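Local coordinates for protein uracil-DNA glycosylase (Nitratifractor salsuginis, PDB 5X3G) that belongs to the uracil-DNA glycosylase family, globular alpha/beta proteins with a central parallel beta sheet flanked by helices, at residues L165-N168 with M169-F173; N111-T114 with S115-N118; E16-L20 with N21-E25. All blocks are in the same frame, centred on the assembly; numbering follows the deposited sequence.

Contact 1: L165-N168 with M169-F173; sequences LLLN and MALLF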
loop_
_atom_site.group_PDB
_atom_site.type_symbol
_atom_site.label_atom_id
_atom_site.label_comp_id
_atom_site.label_asym_id
_atom_site.label_seq_id
_atom_site.Cartn_x
_atom_site.Cartn_y
_atom_site.Cartn_z
ATOM N N LEU A 165 2.727 -3.417 -5.621
ATOM C CA LEU A 165 2.267 -4.158 -4.455
ATOM C C LEU A 165 2.269 -3.216 -3.258
ATOM O O LEU A 165 3.333 -2.757 -2.826
ATOM C CB LEU A 165 3.166 -5.368 -4.189
ATOM C CG LEU A 165 2.805 -6.267 -3.002
ATOM C CD1 LEU A 165 1.505 -7.009 -3.249
ATOM C CD2 LEU A 165 3.938 -7.238 -2.717
ATOM N N LEU A 166 1.077 -2.914 -2.742
ATOM C CA LEU A 166 0.914 -1.973 -1.634
ATOM C C LEU A 166 1.056 -2.743 -0.327
ATOM O O LEU A 166 0.081 -3.243 0.235
ATOM C CB LEU A 166 -0.430 -1.268 -1.745
ATOM C CG LEU A 166 -0.607 -0.445 -3.020
ATOM C CD1 LEU A 166 -2.080 -0.138 -3.269
ATOM C CD2 LEU A 166 0.203 0.841 -2.939
ATOM N N LEU A 167 2.286 -2.814 0.178
ATOM C CA LEU A 167 2.650 -3.745 1.240
ATOM C C LEU A 167 2.948 -2.993 2.534
ATOM O O LEU A 167 3.881 -2.187 2.585
ATOM C CB LEU A 167 3.857 -4.580 0.816
ATOM C CG LEU A 167 4.390 -5.594 1.828
ATOM C CD1 LEU A 167 3.308 -6.597 2.202
ATOM C CD2 LEU A 167 5.622 -6.292 1.274
ATOM N N ASN A 168 2.163 -3.268 3.573
ATOM C CA ASN A 168 2.433 -2.768 4.915
ATOM C C ASN A 168 3.436 -3.676 5.623
ATOM O O ASN A 168 3.484 -4.884 5.377
ATOM C CB ASN A 168 1.143 -2.681 5.737
ATOM C CG ASN A 168 0.385 -1.385 5.507
ATOM O OD1 ASN A 168 0.982 -0.328 5.321
ATOM N ND2 ASN A 168 -0.937 -1.466 5.510
HETATM N N MSE A 169 4.239 -3.081 6.504
HETATM C CA MSE A 169 5.271 -3.823 7.236
HETATM C C MSE A 169 4.653 -4.873 8.155
HETATM O O MSE A 169 5.183 -5.976 8.297
HETATM C CB MSE A 169 6.157 -2.873 8.042
HETATM C CG MSE A 169 7.022 -1.969 7.187
HETATM SE SE MSE A 169 8.352 -2.982 6.189
HETATM C CE MSE A 169 9.959 -2.196 6.967
ATOM N N ALA A 170 3.537 -4.516 8.786
ATOM C CA ALA A 170 2.670 -5.461 9.473
ATOM C C ALA A 170 1.293 -5.402 8.828
ATOM O O ALA A 170 0.814 -4.323 8.471
ATOM C CB ALA A 170 2.569 -5.154 10.972
ATOM N N LEU A 171 0.656 -6.561 8.674
ATOM C CA LEU A 171 -0.607 -6.648 7.951
ATOM C C LEU A 171 -1.832 -6.466 8.838
ATOM O O LEU A 171 -2.955 -6.480 8.321
ATOM C CB LEU A 171 -0.707 -7.991 7.220
ATOM C CG LEU A 171 0.393 -8.313 6.208
ATOM C CD1 LEU A 171 0.030 -9.563 5.417
ATOM C CD2 LEU A 171 0.653 -7.136 5.277
ATOM N N LEU A 172 -1.662 -6.294 10.148
ATOM C CA LEU A 172 -2.810 -6.121 11.026
ATOM C C LEU A 172 -2.493 -5.087 12.095
ATOM O O LEU A 172 -1.333 -4.809 12.402
ATOM C CB LEU A 172 -3.246 -7.456 11.656
ATOM C CG LEU A 172 -2.298 -8.252 12.562
ATOM C CD1 LEU A 172 -2.205 -7.668 13.969
ATOM C CD2 LEU A 172 -2.734 -9.709 12.609
ATOM N N PHE A 173 -3.560 -4.532 12.670
ATOM C CA PHE A 173 -3.491 -3.486 13.681
ATOM C C PHE A 173 -4.434 -3.852 14.816
ATOM O O PHE A 173 -5.572 -4.259 14.567
ATOM C CB PHE A 173 -3.878 -2.127 13.078
ATOM C CG PHE A 173 -4.028 -1.016 14.087
ATOM C CD1 PHE A 173 -2.969 -0.167 14.357
ATOM C CD2 PHE A 173 -5.234 -0.797 14.737
ATOM C CE1 PHE A 173 -3.099 0.862 15.267
ATOM C CE2 PHE A 173 -5.372 0.229 15.653
ATOM C CZ PHE A 173 -4.302 1.060 15.915
#
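N168, the last residue of strand 164-168, meets the loop that follows it through its backbone and the root of its side chain. Its CB lies 3.2 Å from A170 O, a close approach made where the chain changes direction. The carboxamide does not join the turn: with CG beside the backbone N and anti to the carbonyl carbon (chi1 -85°), the amide is carried off the loop, and the side chain packs on A91 instead. On the backbone side, N168 O is met by one methyl of L171, with CD2 at 3.6 Å. This is a van der Waals approach to a carbonyl, and no hydrogen bond joins the two segments. N168 O also lies 3.4 Å from A170 N, but the angle is too poor for a bond. The same CD2 of L171 reaches back to the strand and touches L167 CD1 at 4.1 Å, the two leucines crossing obliquely. M169, present as selenomethionine, adjoins N168 through its backbone and CB. Its side chain leads away from the strand, bent at chi2 and chi3, and rests on F76. The loop leaves the C-terminal end of a border strand of the parallel four-stranded sheet, and F173 reaches D79 and P82 in the loop that follows the neighbouring strand 73-77. Strand 164-168 is bonded to strand 73-77 through L165 and L167. L167 packs both on I74 and F76 of that strand and on L193 of helix 179-196; the same helix offers W186 to A170 and L171, while L172 is received by Y42, W45 and M46 of helix 40-48.

Contact 2: N111-T114 with S115-N118; sequences NRAT and SLRN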
loop_
_atom_site.group_PDB
_atom_site.type_symbol
_atom_site.label_atom_id
_atom_site.label_comp_id
_atom_site.label_asym_id
_atom_site.label_seq_id
_atom_site.Cartn_x
_atom_site.Cartn_y
_atom_site.Cartn_z
ATOM N N ASN A 111 -9.288 15.319 1.678
ATOM C CA ASN A 111 -8.636 16.414 2.388
ATOM C C ASN A 111 -8.240 16.000 3.799
ATOM O O ASN A 111 -7.195 16.422 4.305
ATOM C CB ASN A 111 -9.549 17.640 2.431
ATOM C CG ASN A 111 -9.453 18.487 1.176
ATOM O OD1 ASN A 111 -10.361 19.258 0.863
ATOM N ND2 ASN A 111 -8.348 18.349 0.450
ATOM N N ARG A 112 -9.065 15.177 4.449
ATOM C CA ARG A 112 -8.736 14.730 5.799
ATOM C C ARG A 112 -7.480 13.864 5.806
ATOM O O ARG A 112 -6.654 13.970 6.718
ATOM C CB ARG A 112 -9.921 13.976 6.406
ATOM C CG ARG A 112 -9.639 13.407 7.786
ATOM C CD ARG A 112 -10.784 12.555 8.316
ATOM N NE ARG A 112 -11.962 13.349 8.668
ATOM C CZ ARG A 112 -12.991 12.885 9.372
ATOM N NH1 ARG A 112 -12.988 11.632 9.808
ATOM N NH2 ARG A 112 -14.020 13.674 9.643
ATOM N N ALA A 113 -7.311 13.013 4.795
ATOM C CA ALA A 113 -6.176 12.091 4.716
ATOM C C ALA A 113 -4.995 12.819 4.082
ATOM O O ALA A 113 -4.788 12.784 2.866
ATOM C CB ALA A 113 -6.549 10.841 3.927
ATOM N N THR A 114 -4.195 13.454 4.944
ATOM C CA THR A 114 -3.127 14.360 4.525
ATOM C C THR A 114 -2.249 13.756 3.433
ATOM O O THR A 114 -2.037 14.362 2.374
ATOM C CB THR A 114 -2.279 14.737 5.745
ATOM O OG1 THR A 114 -3.139 15.164 6.808
ATOM C CG2 THR A 114 -1.311 15.859 5.401
ATOM N N SER A 115 -1.720 12.559 3.683
ATOM C CA SER A 115 -0.786 11.961 2.738
ATOM C C SER A 115 -1.437 11.745 1.378
ATOM O O SER A 115 -0.843 12.057 0.339
ATOM C CB SER A 115 -0.250 10.647 3.304
ATOM O OG SER A 115 0.581 10.889 4.424
ATOM N N LEU A 116 -2.667 11.228 1.367
ATOM C CA LEU A 116 -3.359 11.013 0.102
ATOM C C LEU A 116 -3.721 12.332 -0.562
ATOM O O LEU A 116 -3.680 12.439 -1.792
ATOM C CB LEU A 116 -4.605 10.160 0.320
ATOM C CG LEU A 116 -4.315 8.659 0.275
ATOM C CD1 LEU A 116 -5.364 7.874 1.043
ATOM C CD2 LEU A 116 -4.219 8.185 -1.172
ATOM N N ARG A 117 -4.091 13.341 0.231
ATOM C CA ARG A 117 -4.326 14.676 -0.310
ATOM C C ARG A 117 -3.119 15.157 -1.107
ATOM O O ARG A 117 -3.229 15.497 -2.296
ATOM C CB ARG A 117 -4.644 15.646 0.835
ATOM C CG ARG A 117 -4.922 17.078 0.404
ATOM C CD ARG A 117 -5.262 17.979 1.594
ATOM N NE ARG A 117 -4.090 18.332 2.392
ATOM C CZ ARG A 117 -3.982 18.137 3.705
ATOM N NH1 ARG A 117 -4.981 17.595 4.386
ATOM N NH2 ARG A 117 -2.876 18.498 4.339
ATOM N N ASN A 118 -1.944 15.153 -0.473
ATOM C CA ASN A 118 -0.755 15.667 -1.142
ATOM C C ASN A 118 -0.321 14.771 -2.294
ATOM O O ASN A 118 0.186 15.272 -3.304
ATOM C CB ASN A 118 0.378 15.843 -0.133
ATOM C CG ASN A 118 0.096 16.947 0.871
ATOM O OD1 ASN A 118 -0.562 17.937 0.552
ATOM N ND2 ASN A 118 0.598 16.783 2.091
#
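R117 folds back over the junction between two helices and meets N111 and T114 with different parts of its length. The aliphatic part of R117 passes N111 at about a right angle, CD lying 3.3 Å from N111 ND2, with the amide and guanidinium planes turned 55° apart. A bend at chi3 (75°) then brings the guanidinium round to the backbone of N111, where NH1 donates to N111 O. This bond is short at 2.5 Å and bent at 135°, so its exact length is doubtful; the oxygen nevertheless lies at the edge of the guanidinium, near its plane. T114 runs beside R117, pointing the same way: its CG2 is 3.2 Å from R117 NH2, and its CA lies over one guanidinium face, offset toward the rim. A113, centre of an inverse gamma turn, is the N-cap residue of the second helix. Its O receives R117 N at 2.8 Å, and T114 O receives N118 N at 3.0 Å, the first-turn bonds of that helix. A113 CB and L116 CB meet at 4.2 Å. The turn at A113 joins helix 108-112 to helix 114-126. N111 and R117 rest on L106 of strand 105-106, while N118 ND2 is bonded to P231 O in a loop that also meets S115 through H230 and Y232.

Contact 3: E16-L20 with N21-E25; sequences ELLRL and NGVDE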
loop_
_atom_site.group_PDB
_atom_site.type_symbol
_atom_site.label_atom_id
_atom_site.label_comp_id
_atom_site.label_asym_id
_atom_site.label_seq_id
_atom_site.Cartn_x
_atom_site.Cartn_y
_atom_site.Cartn_z
ATOM N N GLU A 16 -6.383 -21.772 3.247
ATOM C CA GLU A 16 -7.721 -21.222 3.446
ATOM C C GLU A 16 -7.687 -19.701 3.533
ATOM O O GLU A 16 -8.517 -19.023 2.922
ATOM C CB GLU A 16 -8.359 -21.805 4.705
ATOM C CG GLU A 16 -9.763 -21.273 4.955
ATOM C CD GLU A 16 -10.314 -21.651 6.313
ATOM O OE1 GLU A 16 -11.550 -21.602 6.480
ATOM O OE2 GLU A 16 -9.518 -21.994 7.211
ATOM N N LEU A 17 -6.738 -19.149 4.294
ATOM C CA LEU A 17 -6.642 -17.699 4.430
ATOM C C LEU A 17 -6.397 -17.035 3.083
ATOM O O LEU A 17 -6.966 -15.976 2.790
ATOM C CB LEU A 17 -5.527 -17.339 5.411
ATOM C CG LEU A 17 -5.227 -15.848 5.583
ATOM C CD1 LEU A 17 -6.391 -15.121 6.239
ATOM C CD2 LEU A 17 -3.946 -15.651 6.370
ATOM N N LEU A 18 -5.553 -17.644 2.249
ATOM C CA LEU A 18 -5.319 -17.106 0.913
ATOM C C LEU A 18 -6.594 -17.134 0.080
ATOM O O LEU A 18 -6.914 -16.160 -0.612
ATOM C CB LEU A 18 -4.204 -17.886 0.216
ATOM C CG LEU A 18 -2.795 -17.288 0.281
ATOM C CD1 LEU A 18 -2.181 -17.467 1.662
ATOM C CD2 LEU A 18 -1.923 -17.913 -0.794
ATOM N N ARG A 19 -7.338 -18.241 0.136
ATOM C CA ARG A 19 -8.572 -18.320 -0.644
ATOM C C ARG A 19 -9.609 -17.314 -0.155
ATOM O O ARG A 19 -10.322 -16.706 -0.961
ATOM C CB ARG A 19 -9.142 -19.737 -0.598
ATOM C CG ARG A 19 -8.419 -20.730 -1.486
ATOM C CD ARG A 19 -9.217 -22.014 -1.595
ATOM N NE ARG A 19 -9.676 -22.476 -0.285
ATOM C CZ ARG A 19 -9.016 -23.346 0.473
ATOM N NH1 ARG A 19 -7.865 -23.854 0.057
ATOM N NH2 ARG A 19 -9.509 -23.708 1.649
ATOM N N LEU A 20 -9.708 -17.129 1.164
ATOM C CA LEU A 20 -10.664 -16.179 1.723
ATOM C C LEU A 20 -10.350 -14.756 1.284
ATOM O O LEU A 20 -11.262 -13.958 1.033
ATOM C CB LEU A 20 -10.663 -16.280 3.248
ATOM C CG LEU A 20 -11.621 -15.348 3.993
ATOM C CD1 LEU A 20 -13.062 -15.650 3.628
ATOM C CD2 LEU A 20 -11.409 -15.428 5.496
ATOM N N ASN A 21 -9.066 -14.419 1.189
ATOM C CA ASN A 21 -8.636 -13.116 0.702
ATOM C C ASN A 21 -8.685 -13.007 -0.818
ATOM O O ASN A 21 -8.438 -11.921 -1.351
ATOM C CB ASN A 21 -7.219 -12.814 1.196
ATOM C CG ASN A 21 -7.180 -12.452 2.668
ATOM O OD1 ASN A 21 -7.100 -11.277 3.026
ATOM N ND2 ASN A 21 -7.241 -13.459 3.530
ATOM N N GLY A 22 -9.000 -14.092 -1.522
ATOM C CA GLY A 22 -9.042 -14.057 -2.972
ATOM C C GLY A 22 -7.683 -14.035 -3.633
ATOM O O GLY A 22 -7.536 -13.456 -4.714
ATOM N N VAL A 23 -6.683 -14.648 -3.016
ATOM C CA VAL A 23 -5.332 -14.681 -3.558
ATOM C C VAL A 23 -5.197 -15.910 -4.444
ATOM O O VAL A 23 -5.714 -16.986 -4.120
ATOM C CB VAL A 23 -4.290 -14.686 -2.422
ATOM C CG1 VAL A 23 -2.887 -14.538 -2.982
ATOM C CG2 VAL A 23 -4.594 -13.591 -1.403
ATOM N N ASP A 24 -4.512 -15.756 -5.573
ATOM C CA ASP A 24 -4.321 -16.870 -6.492
ATOM C C ASP A 24 -3.299 -17.857 -5.933
ATOM O O ASP A 24 -2.409 -17.488 -5.162
ATOM C CB ASP A 24 -3.865 -16.355 -7.856
ATOM C CG ASP A 24 -3.805 -17.448 -8.900
ATOM O OD1 ASP A 24 -4.835 -17.708 -9.556
ATOM O OD2 ASP A 24 -2.728 -18.053 -9.059
ATOM N N GLU A 25 -3.427 -19.130 -6.335
ATOM C CA GLU A 25 -2.527 -20.150 -5.803
ATOM C C GLU A 25 -1.090 -19.944 -6.269
ATOM O O GLU A 25 -0.158 -20.450 -5.633
ATOM C CB GLU A 25 -2.990 -21.557 -6.185
ATOM C CG GLU A 25 -3.544 -21.717 -7.585
ATOM C CD GLU A 25 -4.203 -23.072 -7.783
ATOM O OE1 GLU A 25 -4.510 -23.426 -8.941
ATOM O OE2 GLU A 25 -4.402 -23.787 -6.776
#
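N21 turns its side chain back on L17, one helical turn earlier. Its CB stands 3.6 Å from L17 O, and CG follows at 3.5 Å from the same oxygen, brought there by a chi1 of -74° that sets CG beside the backbone N. At the tip, ND2 donates to L17 O over 2.6 Å in a nearly straight bond (164°), with the oxygen close to the amide plane. ND2 also lies 3.3 Å from L17 CD1, so the leucine borders the amide as its carbonyl is gripped. The backbone N of N21 donates to L17 O as well, at 3.1 Å, and the two donors arrive from opposite faces of the carbonyl plane. The carboxamide is also held by the loop of R56 and L60: OD1 accepts from L60 N, and ND2, besides L17 O, donates to R56 O. Both polar atoms of this buried side chain are therefore engaged, which would fix the rotation of the amide. Helix 11-20 finishes here in a Schellman motif, with G22 at positive phi (75°) turning the chain out of the helix. Its two bonds return to the last turn: V23 N donates to L18 O at 2.8 Å, and G22 N to R19 O at 3.0 Å, the latter from above the carbonyl plane. An apolar contact of the kind that often accompanies this motif spans the turn, V23 CB resting on L18 CG at 4.0 Å. L18 goes on into helix 28-35, where it touches E28, L31, L32 and L35, while V23 packs on F63. Beyond the turn, D24 forms a salt bridge with R67 through OD1 and bonds E26 N through OD2.

In the fold
From the N terminus, contact 3 comes first, where helix 11-20 ends and the chain turns toward helix 28-35. Contact 2 follows at the junction of helices 108-112 and 114-126, and contact 1 at the exit from strand 164-168. Each closes no more than a local turn; the three lie in series, neither nesting nor crossing. Contacts 2 and 3 are on opposite sides of the chain's centre, their own centres about 31 Å apart, with contact 1 nearer the middle, at the end of a border strand of the sheet. Contacts 1 and 3 do not touch but share a neighbour, L60, whose backbone bonds N21 and on which L171 packs.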